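Periplasmic beta-glucosidase (Pseudomonas aeruginosa, PDB 6R5N) probably hydrolyses terminal non-reducing beta-D-glucosyl residues in the periplasm, releasing beta-D-glucose. Local coordinates at residues F123-D128 / L151-M156; K176-Y181 / W236-L241. All blocks are in the same frame, centred on the assembly; numbering follows the deposited sequence.

Contact 1: F123-D128 / L151-M156. With NOJ (1-deoxynojirimycin), chain D.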
loop_
_atom_site.group_PDB
_atom_site.type_symbol
_atom_site.label_atom_id
_atom_site.label_comp_id
_atom_site.label_asym_id
_atom_site.label_seq_id
_atom_site.Cartn_x
_atom_site.Cartn_y
_atom_site.Cartn_z
ATOM N N PHE A 123 -17.154 0.631 -23.898
ATOM C CA PHE A 123 -16.671 0.941 -22.534
ATOM C C PHE A 123 -15.155 0.744 -22.519
ATOM O O PHE A 123 -14.636 -0.197 -21.894
ATOM C CB PHE A 123 -17.417 0.084 -21.521
ATOM C CG PHE A 123 -18.913 0.270 -21.540
ATOM C CD1 PHE A 123 -19.485 1.514 -21.759
ATOM C CD2 PHE A 123 -19.742 -0.803 -21.308
ATOM C CE1 PHE A 123 -20.856 1.691 -21.720
ATOM C CE2 PHE A 123 -21.119 -0.627 -21.278
ATOM C CZ PHE A 123 -21.677 0.615 -21.487
ATOM N N SER A 124 -14.493 1.659 -23.198
ATOM C CA SER A 124 -13.030 1.654 -23.460
ATOM C C SER A 124 -12.626 3.028 -23.995
ATOM O O SER A 124 -13.474 3.770 -24.509
ATOM C CB SER A 124 -12.693 0.518 -24.416
ATOM O OG SER A 124 -11.306 0.446 -24.728
ATOM N N PRO A 125 -11.345 3.453 -23.886
ATOM C CA PRO A 125 -10.285 2.707 -23.203
ATOM C C PRO A 125 -10.363 2.757 -21.670
ATOM O O PRO A 125 -10.903 3.693 -21.087
ATOM C CB PRO A 125 -9.025 3.427 -23.673
ATOM C CG PRO A 125 -9.491 4.879 -23.777
ATOM C CD PRO A 125 -10.878 4.764 -24.359
ATOM N N MET A 126 -9.870 1.698 -21.042
ATOM C CA MET A 126 -9.549 1.675 -19.602
ATOM C C MET A 126 -8.169 2.318 -19.455
ATOM O O MET A 126 -7.211 1.830 -20.070
ATOM C CB MET A 126 -9.576 0.236 -19.076
ATOM C CG MET A 126 -9.438 0.136 -17.566
ATOM S SD MET A 126 -7.694 0.204 -17.075
ATOM C CE MET A 126 -7.739 -0.695 -15.524
ATOM N N VAL A 127 -8.059 3.396 -18.684
ATOM C CA VAL A 127 -6.813 4.217 -18.667
ATOM C C VAL A 127 -6.371 4.431 -17.219
ATOM O O VAL A 127 -5.659 5.417 -16.936
ATOM C CB VAL A 127 -7.010 5.530 -19.465
ATOM C CG1 VAL A 127 -7.424 5.261 -20.897
ATOM C CG2 VAL A 127 -8.012 6.466 -18.844
ATOM N N ASP A 128 -6.774 3.533 -16.319
ATOM C CA ASP A 128 -6.456 3.660 -14.871
ATOM C C ASP A 128 -4.958 3.381 -14.687
ATOM O O ASP A 128 -4.457 2.363 -15.211
ATOM C CB ASP A 128 -7.354 2.764 -14.015
ATOM C CG ASP A 128 -8.847 2.912 -14.304
ATOM O OD1 ASP A 128 -9.339 4.077 -14.391
ATOM O OD2 ASP A 128 -9.511 1.863 -14.449
ATOM N N LEU A 151 -0.793 9.293 -23.275
ATOM C CA LEU A 151 -0.560 9.224 -24.734
ATOM C C LEU A 151 -1.485 8.163 -25.349
ATOM O O LEU A 151 -2.223 8.490 -26.320
ATOM C CB LEU A 151 0.912 8.889 -25.015
ATOM C CG LEU A 151 1.289 8.850 -26.498
ATOM C CD1 LEU A 151 0.863 10.111 -27.202
ATOM C CD2 LEU A 151 2.780 8.656 -26.683
ATOM N N LEU A 152 -1.451 6.935 -24.821
ATOM C CA LEU A 152 -2.215 5.821 -25.431
ATOM C C LEU A 152 -3.703 6.054 -25.206
ATOM O O LEU A 152 -4.496 5.624 -26.038
ATOM C CB LEU A 152 -1.711 4.490 -24.878
ATOM C CG LEU A 152 -0.268 4.154 -25.243
ATOM C CD1 LEU A 152 0.107 2.743 -24.811
ATOM C CD2 LEU A 152 -0.034 4.317 -26.743
ATOM N N SER A 153 -4.075 6.709 -24.118
ATOM C CA SER A 153 -5.486 7.070 -23.835
ATOM C C SER A 153 -5.994 7.875 -25.030
ATOM O O SER A 153 -7.029 7.509 -25.582
ATOM C CB SER A 153 -5.633 7.827 -22.552
ATOM O OG SER A 153 -6.981 8.263 -22.387
ATOM N N GLY A 154 -5.265 8.932 -25.394
ATOM C CA GLY A 154 -5.609 9.787 -26.548
ATOM C C GLY A 154 -5.707 8.998 -27.853
ATOM O O GLY A 154 -6.692 9.187 -28.604
ATOM N N VAL A 155 -4.707 8.158 -28.111
ATOM C CA VAL A 155 -4.591 7.301 -29.319
ATOM C C VAL A 155 -5.832 6.405 -29.443
ATOM O O VAL A 155 -6.368 6.346 -30.561
ATOM C CB VAL A 155 -3.299 6.464 -29.302
ATOM C CG1 VAL A 155 -3.320 5.367 -30.343
ATOM C CG2 VAL A 155 -2.078 7.349 -29.491
ATOM N N MET A 156 -6.248 5.733 -28.358
ATOM C CA MET A 156 -7.408 4.800 -28.369
ATOM C C MET A 156 -8.680 5.559 -28.741
ATOM O O MET A 156 -9.429 5.083 -29.574
ATOM C CB MET A 156 -7.633 4.123 -27.014
ATOM C CG MET A 156 -6.500 3.220 -26.576
ATOM S SD MET A 156 -6.461 1.692 -27.490
ATOM C CE MET A 156 -7.998 0.916 -26.988
HETATM C C1 NOJ D . -18.150 -3.576 -14.742
HETATM C C2 NOJ D . -16.790 -2.959 -15.053
HETATM O O2 NOJ D . -16.339 -2.367 -13.868
HETATM C C3 NOJ D . -16.694 -2.097 -16.324
HETATM O O3 NOJ D . -15.332 -2.103 -16.733
HETATM C C4 NOJ D . -17.707 -2.556 -17.418
HETATM O O4 NOJ D . -17.635 -1.641 -18.494
HETATM C C5 NOJ D . -19.155 -2.659 -16.889
HETATM N N5 NOJ D . -19.266 -3.451 -15.654
HETATM C C6 NOJ D . -20.153 -3.295 -17.886
HETATM O O6 NOJ D . -19.699 -4.490 -18.511
#
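Pro125 and Met156 form the apolar part of this contact. Pro125 CB lies 3.7 Å from Met156 CB, and the proline CG is almost as near the same carbon. The two side chains pass alongside each other in opposite directions. Met156 CG stands anti to the carbonyl carbon (chi1 -64°), and the chain bends again at chi2 and chi3. This folded shape brings Met156 CE near Ser124, whose side chain has two deposited conformers.

The second close point is Val127 against Ser153. Val127 CG1 meets Ser153 OG at 3.4 Å. Val127 CG1 is also 3.5 Å from Ser153 CB, so it rests against the whole short side chain. The Ser153 hydroxyl bonds to the backbone oxygen of Pro207, so this buried polar atom is satisfied although its neighbour here is a methyl. In the conformer given, Ser124 OG bonds to Tyr160 OH. No hydrogen bond joins 123-128 to 151-156.

Between these two points the fit is looser. Pro125 CG comes only to 4.0 Å from the backbone oxygen of Ser153. All the touching residues are buried. The more open side of the helix carries Leu151 and Val155, which are partly exposed and touch nothing of 123-128. Helix 100-116 packs on Met156, and Pro207 and Tyr208 of helix 206-213 touch Val127.

At the N-terminal end of the segment, Phe123 CB lies 3.5 Å from O4 of 1-deoxynojirimycin. One short segment thus joins the bound sugar mimic to an outer helix. This fits the TIM-barrel-like N-terminal domain of glycosyl hydrolase family 3, in which loops following the parallel strands line the active-site pocket.

Contact 2: K176-Y181 / W236-L241. With NOJ (1-deoxynojirimycin), chain D.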
loop_
_atom_site.group_PDB
_atom_site.type_symbol
_atom_site.label_atom_id
_atom_site.label_comp_id
_atom_site.label_asym_id
_atom_site.label_seq_id
_atom_site.Cartn_x
_atom_site.Cartn_y
_atom_site.Cartn_z
ATOM N N LYS A 176 -12.807 4.933 -19.131
ATOM C CA LYS A 176 -13.101 4.417 -17.778
ATOM C C LYS A 176 -11.758 4.224 -17.082
ATOM O O LYS A 176 -10.730 4.203 -17.751
ATOM C CB LYS A 176 -13.955 3.146 -17.896
ATOM C CG LYS A 176 -13.255 1.933 -18.490
ATOM C CD LYS A 176 -14.207 0.801 -18.781
ATOM C CE LYS A 176 -13.543 -0.527 -19.086
ATOM N NZ LYS A 176 -14.577 -1.531 -19.471
ATOM N N HIS A 177 -11.750 4.095 -15.748
ATOM C CA HIS A 177 -12.883 4.280 -14.867
ATOM C C HIS A 177 -12.635 5.543 -14.055
ATOM O O HIS A 177 -11.656 5.560 -13.279
ATOM C CB HIS A 177 -13.043 3.098 -13.931
ATOM C CG HIS A 177 -13.153 1.775 -14.591
ATOM N ND1 HIS A 177 -12.040 1.082 -14.986
ATOM C CD2 HIS A 177 -14.241 1.026 -14.897
ATOM C CE1 HIS A 177 -12.438 -0.087 -15.482
ATOM N NE2 HIS A 177 -13.792 -0.133 -15.467
ATOM N N PHE A 178 -13.432 6.581 -14.279
ATOM C CA PHE A 178 -13.162 7.945 -13.737
ATOM C C PHE A 178 -13.631 7.978 -12.279
ATOM O O PHE A 178 -14.829 7.972 -12.047
ATOM C CB PHE A 178 -13.855 8.964 -14.636
ATOM C CG PHE A 178 -13.554 10.401 -14.318
ATOM C CD1 PHE A 178 -12.265 10.891 -14.414
ATOM C CD2 PHE A 178 -14.565 11.273 -13.971
ATOM C CE1 PHE A 178 -11.994 12.233 -14.176
ATOM C CE2 PHE A 178 -14.292 12.614 -13.745
ATOM C CZ PHE A 178 -13.003 13.080 -13.815
ATOM N N ALA A 179 -12.735 7.924 -11.280
ATOM C CA ALA A 179 -11.287 8.037 -11.398
ATOM C C ALA A 179 -10.590 7.237 -10.293
ATOM O O ALA A 179 -11.206 7.011 -9.254
ATOM C CB ALA A 179 -10.886 9.491 -11.288
ATOM N N LEU A 180 -9.316 6.925 -10.510
ATOM C CA LEU A 180 -8.319 6.444 -9.497
ATOM C C LEU A 180 -8.573 4.978 -9.117
ATOM O O LEU A 180 -8.004 4.523 -8.101
ATOM C CB LEU A 180 -8.386 7.303 -8.233
ATOM C CG LEU A 180 -8.380 8.822 -8.417
ATOM C CD1 LEU A 180 -8.168 9.503 -7.071
ATOM C CD2 LEU A 180 -7.324 9.273 -9.414
ATOM N N TYR A 181 -9.379 4.268 -9.901
ATOM C CA TYR A 181 -9.894 2.908 -9.621
ATOM C C TYR A 181 -8.736 1.926 -9.335
ATOM O O TYR A 181 -8.850 1.093 -8.410
ATOM C CB TYR A 181 -10.814 2.523 -10.785
ATOM C CG TYR A 181 -11.486 1.180 -10.692
ATOM C CD1 TYR A 181 -12.014 0.697 -9.510
ATOM C CD2 TYR A 181 -11.657 0.411 -11.833
ATOM C CE1 TYR A 181 -12.624 -0.551 -9.458
ATOM C CE2 TYR A 181 -12.283 -0.821 -11.805
ATOM C CZ TYR A 181 -12.752 -1.324 -10.608
ATOM O OH TYR A 181 -13.339 -2.564 -10.585
ATOM N N TRP A 236 -17.529 17.230 -6.800
ATOM C CA TRP A 236 -16.216 17.843 -7.129
ATOM C C TRP A 236 -15.643 17.169 -8.375
ATOM O O TRP A 236 -15.256 17.876 -9.315
ATOM C CB TRP A 236 -15.232 17.780 -5.958
ATOM C CG TRP A 236 -13.842 18.105 -6.396
ATOM C CD1 TRP A 236 -13.316 19.346 -6.597
ATOM C CD2 TRP A 236 -12.803 17.169 -6.734
ATOM N NE1 TRP A 236 -12.030 19.243 -7.050
ATOM C CE2 TRP A 236 -11.683 17.924 -7.128
ATOM C CE3 TRP A 236 -12.711 15.773 -6.748
ATOM C CZ2 TRP A 236 -10.482 17.332 -7.505
ATOM C CZ3 TRP A 236 -11.529 15.183 -7.142
ATOM C CH2 TRP A 236 -10.431 15.958 -7.511
ATOM N N LEU A 237 -15.590 15.834 -8.387
ATOM C CA LEU A 237 -14.982 15.061 -9.504
ATOM C C LEU A 237 -15.782 15.272 -10.798
ATOM O O LEU A 237 -15.142 15.548 -11.832
ATOM C CB LEU A 237 -14.942 13.567 -9.164
ATOM C CG LEU A 237 -14.258 12.686 -10.210
ATOM C CD1 LEU A 237 -12.734 12.786 -10.118
ATOM C CD2 LEU A 237 -14.714 11.245 -10.071
ATOM N N LEU A 238 -17.098 15.088 -10.750
ATOM C CA LEU A 238 -17.914 14.978 -11.989
ATOM C C LEU A 238 -18.339 16.351 -12.513
ATOM O O LEU A 238 -18.609 16.429 -13.717
ATOM C CB LEU A 238 -19.132 14.102 -11.701
ATOM C CG LEU A 238 -18.828 12.676 -11.254
ATOM C CD1 LEU A 238 -20.117 11.875 -11.106
ATOM C CD2 LEU A 238 -17.877 12.004 -12.221
ATOM N N THR A 239 -18.473 17.362 -11.658
ATOM C CA THR A 239 -18.994 18.704 -12.061
ATOM C C THR A 239 -17.849 19.720 -12.016
ATOM O O THR A 239 -17.502 20.265 -13.087
ATOM C CB THR A 239 -20.226 19.106 -11.239
ATOM O OG1 THR A 239 -21.215 18.100 -11.462
ATOM C CG2 THR A 239 -20.801 20.447 -11.635
ATOM N N ASP A 240 -17.199 19.916 -10.877
ATOM C CA ASP A 240 -16.164 20.981 -10.735
ATOM C C ASP A 240 -14.982 20.658 -11.646
ATOM O O ASP A 240 -14.570 21.532 -12.446
ATOM C CB ASP A 240 -15.787 21.176 -9.267
ATOM C CG ASP A 240 -16.999 21.586 -8.430
ATOM O OD1 ASP A 240 -17.975 22.092 -9.027
ATOM O OD2 ASP A 240 -16.969 21.381 -7.205
ATOM N N LEU A 241 -14.488 19.421 -11.594
ATOM C CA LEU A 241 -13.253 19.061 -12.348
ATOM C C LEU A 241 -13.638 18.748 -13.795
ATOM O O LEU A 241 -13.156 19.452 -14.689
ATOM C CB LEU A 241 -12.566 17.868 -11.684
ATOM C CG LEU A 241 -11.306 17.375 -12.385
ATOM C CD1 LEU A 241 -10.251 18.465 -12.387
ATOM C CD2 LEU A 241 -10.764 16.104 -11.717
HETATM C C1 NOJ D . -18.150 -3.576 -14.742
HETATM C C2 NOJ D . -16.790 -2.959 -15.053
HETATM O O2 NOJ D . -16.339 -2.367 -13.868
HETATM C C3 NOJ D . -16.694 -2.097 -16.324
HETATM O O3 NOJ D . -15.332 -2.103 -16.733
HETATM C C4 NOJ D . -17.707 -2.556 -17.418
HETATM O O4 NOJ D . -17.635 -1.641 -18.494
HETATM C C5 NOJ D . -19.155 -2.659 -16.889
HETATM N N5 NOJ D . -19.266 -3.451 -15.654
HETATM C C6 NOJ D . -20.153 -3.295 -17.886
HETATM O O6 NOJ D . -19.699 -4.490 -18.511
#
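The Phe178 ring carries Leu237 over one face and Leu238 at its edge. Leu237 CD1 makes a CH-pi contact, 4.1 Å from the Phe178 ring centroid and 27° off the ring normal. Leu237 CG also comes to 3.5 Å from Phe178 CE2. Leu238 CD2 lies near the ring plane, 3.8 Å from Phe178 CD2. Phe178 CG is anti to the backbone N (chi1 -173°), which carries the ring out to the helix. Tyr208 adds an edge-to-face ring contact. Ala179 CB extends the apolar patch toward Leu237 CD1. The peptide bonds before His177 and before Ala179 are both cis.

The His177 ring is held between Tyr181 CD2 on one face and Lys176 CG on the opposite face. Its edge meets 1-deoxynojirimycin. His177 NE2 and the ligand O3 are 2.8 Å apart in a nearly straight hydrogen bond (169°), and either could be the donor.

Lys176 is extended beyond CG and reaches the same hydroxyl. Lys176 NZ donates to O3 (2.9 Å) and O4 (3.2 Å) of 1-deoxynojirimycin. Asp79 forms a salt bridge with this NZ, and the backbone oxygen of Phe123 takes another hydrogen bond from it. These partners should fix the ammonium group in position, and Asp79 probably offsets its charge.

The chemistry therefore divides along the segment. Lys176 and His177 recognise neighbouring hydroxyls of the sugar mimic, consistent with a glucose-binding subsite, while Phe178 and Ala179 pack on helix 235-245 through apolar side chains, with no hydrogen bond between the two segments.

How the contacts relate
From the N terminus, strand 121-122 runs into segment 123-128. Contact 1 closes the following loop by bringing helix 146-161 back against it. The chain then enters strand 172-178, where contact 2 begins. Contact 2 closes a longer loop, passing through helices 197-204 and 206-213 and strand 218-221 before reaching helix 235-245. The two loops are in series and do not cross. The loop after strand 121-122 is bonded to the neighbouring strand 172-178. Asp128 OD2 lies 2.7 Å from His177 ND1, a probable hydrogen bond, and Val127 N probably bonds to Lys176 O. Segments 123-128 and 176-181 both reach 1-deoxynojirimycin, while their helices pack farther out.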